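Local coordinates for 3-oxoacyl-(Acyl-carrier protein) synthase (Burkholderia xenovorans, PDB 4EFI), which probably acts as a 3-oxoacyl-[acyl-carrier-protein] synthase, condensing an acyl group with a malonyl unit on acyl carrier protein, at residues A[63-68]-A[97-102]; A[69-74]-A[110-115]; A[91-96]-A[103-108]. All blocks are in the same frame, centred on the assembly; numbering follows the deposited sequence. Where two conformers were deposited one is given.

Contact 1: residues A[63-68]-A[97-102]; sequences QTSAGD and TPNYRL
A capped helix start is the element at work here: S65, the N-cap residue of helix 66-81, reaches across to N99 in the loop that leaves strand 90-94. The S65 hydroxyl donates to the amide oxygen, with OG 2.8 Å from N99 OD1, and approaches at a C=O...donor angle of 137°, tilted 20° from the carbonyl plane. The same OG also accepts from the backbone N of D68, 3.1 Å away, while D68 OD2 takes the backbone N-H of S65 in return. With chi1 at 70°, OG sits between its own backbone N and carbonyl carbon, a position from which it serves the helix and the loop at once.

Three waters extend this single direct bond. One accepts from A66 N, a first-turn N-H, and donates to T97 O. Another accepts from G67 N and donates to both T97 O and N99 OD1, so that OD1 receives two bonds; a third joins N99 ND2 to D68 OD1. Beside them the methyl of A66 packs on T97, its CB 3.7 Å from T97 OG1, a hydroxyl that is itself hydrogen-bonded to D156. The reciprocal S65 and D68 bonds are those of a capping box, here joined to a neighbouring loop by one side-chain amide and bridging waters.

Contact 2: residues A[69-74]-A[110-115]; sequences LCRKAG and QAELDL
This is a partly buried contact between helices 66-81 and 105-112, made of one salt bridge and a patch of apolar packing, in which R71 meets E112, the last residue of helix 105-112, and L113 just after it. R71 NH1 donates to E112 OE1 over 2.9 Å, and the N-H...acceptor angle is 158°. The carboxylate oxygen lies near the guanidinium plane, at its edge, whereas the nitrogen meets OE1 from above the carboxylate plane; the two flat groups stand 75° apart, so this is a one-point bridge and not a paired, coplanar one. The extended first two torsions of the arginine (chi1 -178°) carry CD alongside the glutamate, 3.2 Å from E112 OE1 and 3.8 Å from E112 CB, and the bend at chi3 then turns the guanidinium so that NH1 reaches OE1. NH1 also forms a salt bridge with D68, one turn earlier, so two carboxylates share it and help to fix the position of the guanidinium.

Helix 105-112 finishes in a Schellman motif: D114, at positive phi, follows L113, and L115 N bonds back to Q110 O at 2.9 Å. L113, just before this turn, points at helix 66-81, where its CD2 branch lies 4.1 Å from both R71 CG and R71 O. G74, one turn beyond R71, offers the leucine a surface without a side chain. L113 also packs on M179 of strand 176-184.

Contact 3: residues A[91-96]-A[103-108]; sequences LIFVSQ and PATAFV
L91 begins the contact on strand 90-94 by pointing towards helix 105-112. Its CD2 branch meets the methyl of A106 at 3.9 Å, CD2 to CB, and the same leucine packs on L109 one turn further along the helix. The following residue, I92, faces the other way, towards I124 and L152 of the flanking strands.

F93 returns to the helix side and carries most of the surface that the strand gives to this contact. Its CB lies 4.1 Å from A106 CB, so that the small A106 side chain sits between L91 and F93 and allows helix and strand to come close: the CA atoms of F93 and A106 are 5.6 Å apart. With chi1 at 179°, CG is anti to the backbone N and the ring runs beside the carbonyl carbon, towards the first turn of the helix. There T105 covers one face. Its CG2 stands 4.0 Å from the centroid of the F93 ring, 21° off the ring normal, a CH-pi contact displaced towards the rim, and T105 CB comes within 3.6 Å of F93 CE2.

The two branches of T105 thus have separate tasks. CG2 lies on the aromatic face, while OG1 accepts from the backbone N of N99 in the preceding loop. D123 on strand 120-124 also holds this turn, its carboxylate accepting from T105 N and A106 N at the start of the helix. Strand 90-94 also hydrogen-bonds directly to strand 120-124, through L91 and F93. Strand, covering helix and parallel neighbour strand together make up a beta-alpha-beta crossover, the recurring unit of the thiolase fold.

In the fold
The three contacts show how one crossover is built into a larger layer. Contact 3 lies within the unit strand 90-94, helix 105-112, strand 120-124; contacts 1 and 2 bring helix 66-81, which precedes it in the chain, against its loop and its helix end. The centres of contacts 1 and 2 are about 12 Å apart. Those of contacts 2 and 3 are about 10 Å apart, and those of contacts 1 and 3 about 9 Å. Contacts 1 and 2 alternate along the sequence, whereas contact 3 falls between the segments of contact 2. C70 SG lies 4.0 Å from F93 CE1, and since F93 also meets helix 105-112 in contact 3, both helices pack on strand 90-94 of the six-stranded mixed sheet.

Contact 1: residues A[63-68]-A[97-102]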
loop_
_atom_site.group_PDB
_atom_site.type_symbol
_atom_site.label_atom_id
_atom_site.label_comp_id
_atom_site.label_asym_id
_atom_site.label_seq_id
_atom_site.Cartn_x
_atom_site.Cartn_y
_atom_site.Cartn_z
ATOM N N GLN A 63 5.526 18.905 -9.066
ATOM C CA GLN A 63 5.315 18.326 -10.386
ATOM C C GLN A 63 5.307 16.799 -10.435
ATOM O O GLN A 63 5.169 16.221 -11.522
ATOM C CB GLN A 63 6.386 18.811 -11.364
ATOM C CG GLN A 63 7.796 18.346 -11.018
ATOM C CD GLN A 63 8.584 19.406 -10.258
ATOM O OE1 GLN A 63 8.068 20.055 -9.337
ATOM N NE2 GLN A 63 9.841 19.590 -10.646
ATOM N N THR A 64 5.522 16.139 -9.302
ATOM C CA THR A 64 5.563 14.683 -9.250
ATOM C C THR A 64 4.315 14.128 -8.563
ATOM O O THR A 64 4.055 14.415 -7.387
ATOM C CB THR A 64 6.784 14.193 -8.458
ATOM O OG1 THR A 64 7.984 14.657 -9.099
ATOM C CG2 THR A 64 6.854 12.700 -8.363
ATOM N N SER A 65 3.576 13.315 -9.284
ATOM C CA SER A 65 2.373 12.689 -8.751
ATOM C C SER A 65 2.599 11.203 -8.511
ATOM O O SER A 65 3.585 10.614 -8.966
ATOM C CB SER A 65 1.207 12.865 -9.727
ATOM O OG SER A 65 1.438 12.062 -10.878
ATOM N N ALA A 66 1.610 10.574 -7.877
ATOM C CA ALA A 66 1.597 9.127 -7.703
ATOM C C ALA A 66 1.637 8.440 -9.054
ATOM O O ALA A 66 2.359 7.461 -9.237
ATOM C CB ALA A 66 0.363 8.705 -6.915
ATOM N N GLY A 67 0.893 8.968 -10.023
ATOM C CA GLY A 67 0.933 8.449 -11.373
ATOM C C GLY A 67 2.339 8.485 -11.959
ATOM O O GLY A 67 2.745 7.586 -12.715
ATOM N N ASP A 68 3.056 9.575 -11.724
ATOM C CA ASP A 68 4.421 9.686 -12.256
ATOM C C ASP A 68 5.335 8.627 -11.624
ATOM O O ASP A 68 6.179 8.028 -12.301
ATOM C CB ASP A 68 5.027 11.065 -11.965
ATOM C CG ASP A 68 4.346 12.216 -12.683
ATOM O OD1 ASP A 68 3.889 12.026 -13.847
ATOM O OD2 ASP A 68 4.291 13.307 -12.077
ATOM N N THR A 97 -4.525 9.687 -4.604
ATOM C CA THR A 97 -3.966 10.954 -5.060
ATOM C C THR A 97 -3.801 10.986 -6.587
ATOM O O THR A 97 -2.708 11.172 -7.109
ATOM C CB THR A 97 -2.671 11.320 -4.286
ATOM O OG1 THR A 97 -1.747 10.210 -4.289
ATOM C CG2 THR A 97 -3.012 11.691 -2.841
ATOM N N PRO A 98 -4.906 10.802 -7.304
ATOM C CA PRO A 98 -4.865 10.790 -8.770
ATOM C C PRO A 98 -4.502 12.158 -9.378
ATOM O O PRO A 98 -4.678 13.193 -8.740
ATOM C CB PRO A 98 -6.295 10.412 -9.135
ATOM C CG PRO A 98 -7.112 10.972 -8.018
ATOM C CD PRO A 98 -6.289 10.731 -6.792
ATOM N N ASN A 99 -4.102 12.144 -10.645
ATOM C CA ASN A 99 -3.717 13.384 -11.312
ATOM C C ASN A 99 -4.867 14.383 -11.414
ATOM O O ASN A 99 -4.703 15.573 -11.129
ATOM C CB ASN A 99 -3.222 13.099 -12.749
ATOM C CG ASN A 99 -1.829 12.529 -12.803
ATOM O OD1 ASN A 99 -1.233 12.196 -11.777
ATOM N ND2 ASN A 99 -1.299 12.392 -14.008
ATOM N N TYR A 100 -6.020 13.887 -11.887
ATOM C CA TYR A 100 -7.168 14.715 -12.243
ATOM C C TYR A 100 -8.445 14.168 -11.625
ATOM O O TYR A 100 -8.547 12.977 -11.327
ATOM C CB TYR A 100 -7.408 14.755 -13.779
ATOM C CG TYR A 100 -6.148 15.006 -14.564
ATOM C CD1 TYR A 100 -5.442 16.180 -14.410
ATOM C CD2 TYR A 100 -5.629 14.037 -15.399
ATOM C CE1 TYR A 100 -4.259 16.405 -15.089
ATOM C CE2 TYR A 100 -4.444 14.251 -16.096
ATOM C CZ TYR A 100 -3.771 15.439 -15.925
ATOM O OH TYR A 100 -2.563 15.676 -16.582
ATOM N N ARG A 101 -9.442 15.009 -11.482
ATOM C CA ARG A 101 -10.773 14.518 -11.154
ATOM C C ARG A 101 -11.268 13.618 -12.273
ATOM O O ARG A 101 -11.971 12.624 -12.023
ATOM C CB ARG A 101 -11.740 15.666 -10.950
ATOM C CG ARG A 101 -11.354 16.613 -9.811
ATOM C CD ARG A 101 -12.545 17.462 -9.395
ATOM N NE ARG A 101 -12.237 18.436 -8.337
ATOM C CZ ARG A 101 -12.146 18.151 -7.041
ATOM N NH1 ARG A 101 -12.337 16.912 -6.588
ATOM N NH2 ARG A 101 -11.878 19.128 -6.191
ATOM N N LEU A 102 -10.933 13.974 -13.516
ATOM C CA LEU A 102 -11.230 13.169 -14.695
ATOM C C LEU A 102 -10.339 13.733 -15.801
ATOM O O LEU A 102 -10.068 14.933 -15.803
ATOM C CB LEU A 102 -12.718 13.206 -15.066
ATOM C CG LEU A 102 -13.275 14.549 -15.513
ATOM C CD1 LEU A 102 -13.240 14.751 -17.037
ATOM C CD2 LEU A 102 -14.718 14.721 -15.020
HETATM O O HOH W 1 -0.226 12.313 -6.594
HETATM O O HOH W 2 -1.432 10.554 -9.541
HETATM O O HOH W 3 1.307 11.312 -14.426
#

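Contact 2: residues A[69-74]-A[110-115]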
loop_
_atom_site.group_PDB
_atom_site.type_symbol
_atom_site.label_atom_id
_atom_site.label_comp_id
_atom_site.label_asym_id
_atom_site.label_seq_id
_atom_site.Cartn_x
_atom_site.Cartn_y
_atom_site.Cartn_z
ATOM N N LEU A 69 5.225 8.438 -10.321
ATOM C CA LEU A 69 6.040 7.465 -9.612
ATOM C C LEU A 69 5.746 6.076 -10.114
ATOM O O LEU A 69 6.665 5.278 -10.356
ATOM C CB LEU A 69 5.789 7.541 -8.103
ATOM C CG LEU A 69 6.169 8.858 -7.415
ATOM C CD1 LEU A 69 5.702 8.885 -5.970
ATOM C CD2 LEU A 69 7.676 9.087 -7.492
ATOM N N CYS A 70 4.467 5.756 -10.286
ATOM C CA CYS A 70 4.088 4.467 -10.860
ATOM C C CYS A 70 4.553 4.297 -12.292
ATOM O O CYS A 70 4.959 3.196 -12.661
ATOM C CB CYS A 70 2.576 4.252 -10.795
ATOM S SG CYS A 70 1.914 4.102 -9.098
ATOM N N ARG A 71 4.522 5.356 -13.103
ATOM C CA ARG A 71 5.011 5.269 -14.486
ATOM C C ARG A 71 6.496 4.899 -14.495
ATOM O O ARG A 71 6.929 4.006 -15.228
ATOM C CB ARG A 71 4.844 6.596 -15.241
ATOM C CG ARG A 71 5.309 6.506 -16.711
ATOM C CD ARG A 71 5.418 7.834 -17.423
ATOM N NE ARG A 71 6.322 8.757 -16.756
ATOM C CZ ARG A 71 5.963 9.838 -16.051
ATOM N NH1 ARG A 71 4.693 10.214 -15.903
ATOM N NH2 ARG A 71 6.909 10.567 -15.486
ATOM N N LYS A 72 7.304 5.572 -13.683
ATOM C CA LYS A 72 8.745 5.296 -13.659
ATOM C C LYS A 72 9.012 3.878 -13.153
ATOM O O LYS A 72 9.848 3.152 -13.704
ATOM C CB LYS A 72 9.446 6.334 -12.772
ATOM C CG LYS A 72 9.387 7.723 -13.377
ATOM C CD LYS A 72 9.860 8.791 -12.401
ATOM C CE LYS A 72 9.940 10.160 -13.077
ATOM N NZ LYS A 72 9.680 11.247 -12.095
ATOM N N ALA A 73 8.286 3.440 -12.134
ATOM C CA ALA A 73 8.415 2.066 -11.655
ATOM C C ALA A 73 8.032 1.094 -12.759
ATOM O O ALA A 73 8.686 0.075 -12.957
ATOM C CB ALA A 73 7.533 1.846 -10.417
ATOM N N GLY A 74 6.970 1.428 -13.487
ATOM C CA GLY A 74 6.468 0.590 -14.561
ATOM C C GLY A 74 7.461 0.444 -15.700
ATOM O O GLY A 74 7.654 -0.646 -16.244
ATOM N N GLN A 110 -1.806 4.286 -19.334
ATOM C CA GLN A 110 -1.976 3.490 -20.544
ATOM C C GLN A 110 -1.273 4.179 -21.718
ATOM O O GLN A 110 -0.500 3.548 -22.481
ATOM C CB GLN A 110 -3.476 3.287 -20.808
ATOM C CG GLN A 110 -3.807 2.561 -22.112
ATOM C CD GLN A 110 -4.057 3.511 -23.258
ATOM O OE1 GLN A 110 -4.794 4.477 -23.114
ATOM N NE2 GLN A 110 -3.440 3.241 -24.410
ATOM N N ALA A 111 -1.520 5.467 -21.895
ATOM C CA ALA A 111 -0.899 6.194 -22.994
ATOM C C ALA A 111 0.609 6.324 -22.809
ATOM O O ALA A 111 1.358 6.092 -23.745
ATOM C CB ALA A 111 -1.550 7.565 -23.194
ATOM N N GLU A 112 1.063 6.680 -21.613
ATOM C CA GLU A 112 2.484 6.981 -21.390
ATOM C C GLU A 112 3.338 5.720 -21.487
ATOM O O GLU A 112 4.511 5.800 -21.856
ATOM C CB GLU A 112 2.685 7.671 -20.040
ATOM C CG GLU A 112 2.167 9.108 -20.021
ATOM C CD GLU A 112 2.338 9.847 -18.690
ATOM O OE1 GLU A 112 2.577 9.205 -17.644
ATOM O OE2 GLU A 112 2.203 11.091 -18.710
ATOM N N LEU A 113 2.758 4.563 -21.165
ATOM C CA LEU A 113 3.461 3.278 -21.287
ATOM C C LEU A 113 3.217 2.600 -22.628
ATOM O O LEU A 113 3.711 1.494 -22.857
ATOM C CB LEU A 113 3.080 2.340 -20.135
ATOM C CG LEU A 113 3.504 2.826 -18.754
ATOM C CD1 LEU A 113 2.900 1.957 -17.683
ATOM C CD2 LEU A 113 5.027 2.869 -18.629
ATOM N N ASP A 114 2.478 3.247 -23.530
ATOM C CA ASP A 114 2.218 2.719 -24.885
ATOM C C ASP A 114 1.444 1.405 -24.858
ATOM O O ASP A 114 1.633 0.563 -25.736
ATOM C CB ASP A 114 3.519 2.532 -25.703
ATOM C CG ASP A 114 3.259 2.266 -27.181
ATOM O OD1 ASP A 114 2.279 2.819 -27.729
ATOM O OD2 ASP A 114 4.051 1.507 -27.806
ATOM N N LEU A 115 0.549 1.234 -23.895
ATOM C CA LEU A 115 -0.254 0.022 -23.814
ATOM C C LEU A 115 -1.358 0.070 -24.864
ATOM O O LEU A 115 -1.764 1.149 -25.306
ATOM C CB LEU A 115 -0.817 -0.143 -22.395
ATOM C CG LEU A 115 0.220 0.048 -21.277
ATOM C CD1 LEU A 115 -0.381 -0.244 -19.889
ATOM C CD2 LEU A 115 1.460 -0.814 -21.519
#

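Contact 3: residues A[91-96]-A[103-108]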
loop_
_atom_site.group_PDB
_atom_site.type_symbol
_atom_site.label_atom_id
_atom_site.label_comp_id
_atom_site.label_asym_id
_atom_site.label_seq_id
_atom_site.Cartn_x
_atom_site.Cartn_y
_atom_site.Cartn_z
ATOM N N LEU A 91 -4.440 -2.539 -16.732
ATOM C CA LEU A 91 -3.708 -1.722 -15.781
ATOM C C LEU A 91 -4.707 -1.195 -14.759
ATOM O O LEU A 91 -5.694 -0.526 -15.102
ATOM C CB LEU A 91 -3.006 -0.545 -16.467
ATOM C CG LEU A 91 -2.098 0.249 -15.516
ATOM C CD1 LEU A 91 -0.808 0.716 -16.155
ATOM C CD2 LEU A 91 -2.847 1.408 -14.886
ATOM N N ILE A 92 -4.442 -1.511 -13.497
ATOM C CA ILE A 92 -5.259 -1.034 -12.392
ATOM C C ILE A 92 -4.443 -0.050 -11.582
ATOM O O ILE A 92 -3.345 -0.392 -11.151
ATOM C CB ILE A 92 -5.673 -2.213 -11.510
ATOM C CG1 ILE A 92 -6.394 -3.285 -12.342
ATOM C CG2 ILE A 92 -6.579 -1.727 -10.375
ATOM C CD1 ILE A 92 -6.765 -4.546 -11.552
ATOM N N PHE A 93 -4.960 1.160 -11.404
ATOM C CA PHE A 93 -4.291 2.215 -10.629
ATOM C C PHE A 93 -5.012 2.396 -9.308
ATOM O O PHE A 93 -6.161 2.876 -9.263
ATOM C CB PHE A 93 -4.278 3.533 -11.439
ATOM C CG PHE A 93 -3.622 4.707 -10.719
ATOM C CD1 PHE A 93 -2.291 4.676 -10.379
ATOM C CD2 PHE A 93 -4.339 5.844 -10.413
ATOM C CE1 PHE A 93 -1.684 5.772 -9.741
ATOM C CE2 PHE A 93 -3.748 6.922 -9.773
ATOM C CZ PHE A 93 -2.427 6.893 -9.461
ATOM N N VAL A 94 -4.366 1.981 -8.232
ATOM C CA VAL A 94 -4.907 2.095 -6.882
ATOM C C VAL A 94 -4.182 3.235 -6.195
ATOM O O VAL A 94 -2.942 3.192 -6.049
ATOM C CB VAL A 94 -4.709 0.806 -6.088
ATOM C CG1 VAL A 94 -5.255 0.977 -4.662
ATOM C CG2 VAL A 94 -5.388 -0.346 -6.815
ATOM N N SER A 95 -4.939 4.258 -5.811
ATOM C CA SER A 95 -4.365 5.467 -5.264
ATOM C C SER A 95 -5.458 6.348 -4.693
ATOM O O SER A 95 -6.625 6.255 -5.103
ATOM C CB SER A 95 -3.649 6.249 -6.350
ATOM O OG SER A 95 -3.002 7.422 -5.841
ATOM N N GLN A 96 -5.087 7.204 -3.750
ATOM C CA GLN A 96 -5.965 8.247 -3.237
ATOM C C GLN A 96 -5.564 9.633 -3.761
ATOM O O GLN A 96 -6.194 10.618 -3.391
ATOM C CB GLN A 96 -5.915 8.227 -1.716
ATOM C CG GLN A 96 -6.375 6.900 -1.159
ATOM C CD GLN A 96 -6.115 6.741 0.313
ATOM O OE1 GLN A 96 -7.042 6.569 1.090
ATOM N NE2 GLN A 96 -4.860 6.759 0.688
ATOM N N PRO A 103 -9.827 12.887 -16.696
ATOM C CA PRO A 103 -9.992 11.447 -16.718
ATOM C C PRO A 103 -9.174 10.736 -15.659
ATOM O O PRO A 103 -8.293 11.317 -15.030
ATOM C CB PRO A 103 -9.421 11.072 -18.079
ATOM C CG PRO A 103 -8.325 12.091 -18.325
ATOM C CD PRO A 103 -8.856 13.347 -17.712
ATOM N N ALA A 104 -9.465 9.460 -15.477
ATOM C CA ALA A 104 -8.705 8.615 -14.583
ATOM C C ALA A 104 -7.228 8.525 -14.980
ATOM O O ALA A 104 -6.871 8.504 -16.163
ATOM C CB ALA A 104 -9.316 7.233 -14.562
ATOM N N THR A 105 -6.374 8.410 -13.985
ATOM C CA THR A 105 -4.933 8.363 -14.202
ATOM C C THR A 105 -4.511 7.059 -14.895
ATOM O O THR A 105 -3.472 7.009 -15.574
ATOM C CB THR A 105 -4.205 8.613 -12.861
ATOM O OG1 THR A 105 -4.513 9.936 -12.406
ATOM C CG2 THR A 105 -2.694 8.518 -12.995
ATOM N N ALA A 106 -5.320 6.007 -14.771
ATOM C CA ALA A 106 -5.014 4.784 -15.508
ATOM C C ALA A 106 -4.946 5.045 -17.005
ATOM O O ALA A 106 -4.171 4.404 -17.697
ATOM C CB ALA A 106 -6.033 3.710 -15.188
ATOM N N PHE A 107 -5.733 5.985 -17.516
ATOM C CA PHE A 107 -5.680 6.308 -18.951
ATOM C C PHE A 107 -4.387 7.016 -19.308
ATOM O O PHE A 107 -3.803 6.764 -20.373
ATOM C CB PHE A 107 -6.888 7.157 -19.368
ATOM C CG PHE A 107 -8.170 6.408 -19.299
ATOM C CD1 PHE A 107 -8.481 5.475 -20.278
ATOM C CD2 PHE A 107 -9.044 6.600 -18.253
ATOM C CE1 PHE A 107 -9.620 4.734 -20.203
ATOM C CE2 PHE A 107 -10.196 5.855 -18.176
ATOM C CZ PHE A 107 -10.479 4.917 -19.168
ATOM N N VAL A 108 -3.905 7.863 -18.412
ATOM C CA VAL A 108 -2.633 8.535 -18.619
ATOM C C VAL A 108 -1.512 7.492 -18.643
ATOM O O VAL A 108 -0.599 7.547 -19.481
ATOM C CB VAL A 108 -2.353 9.529 -17.489
ATOM C CG1 VAL A 108 -0.975 10.152 -17.655
ATOM C CG2 VAL A 108 -3.436 10.578 -17.441
#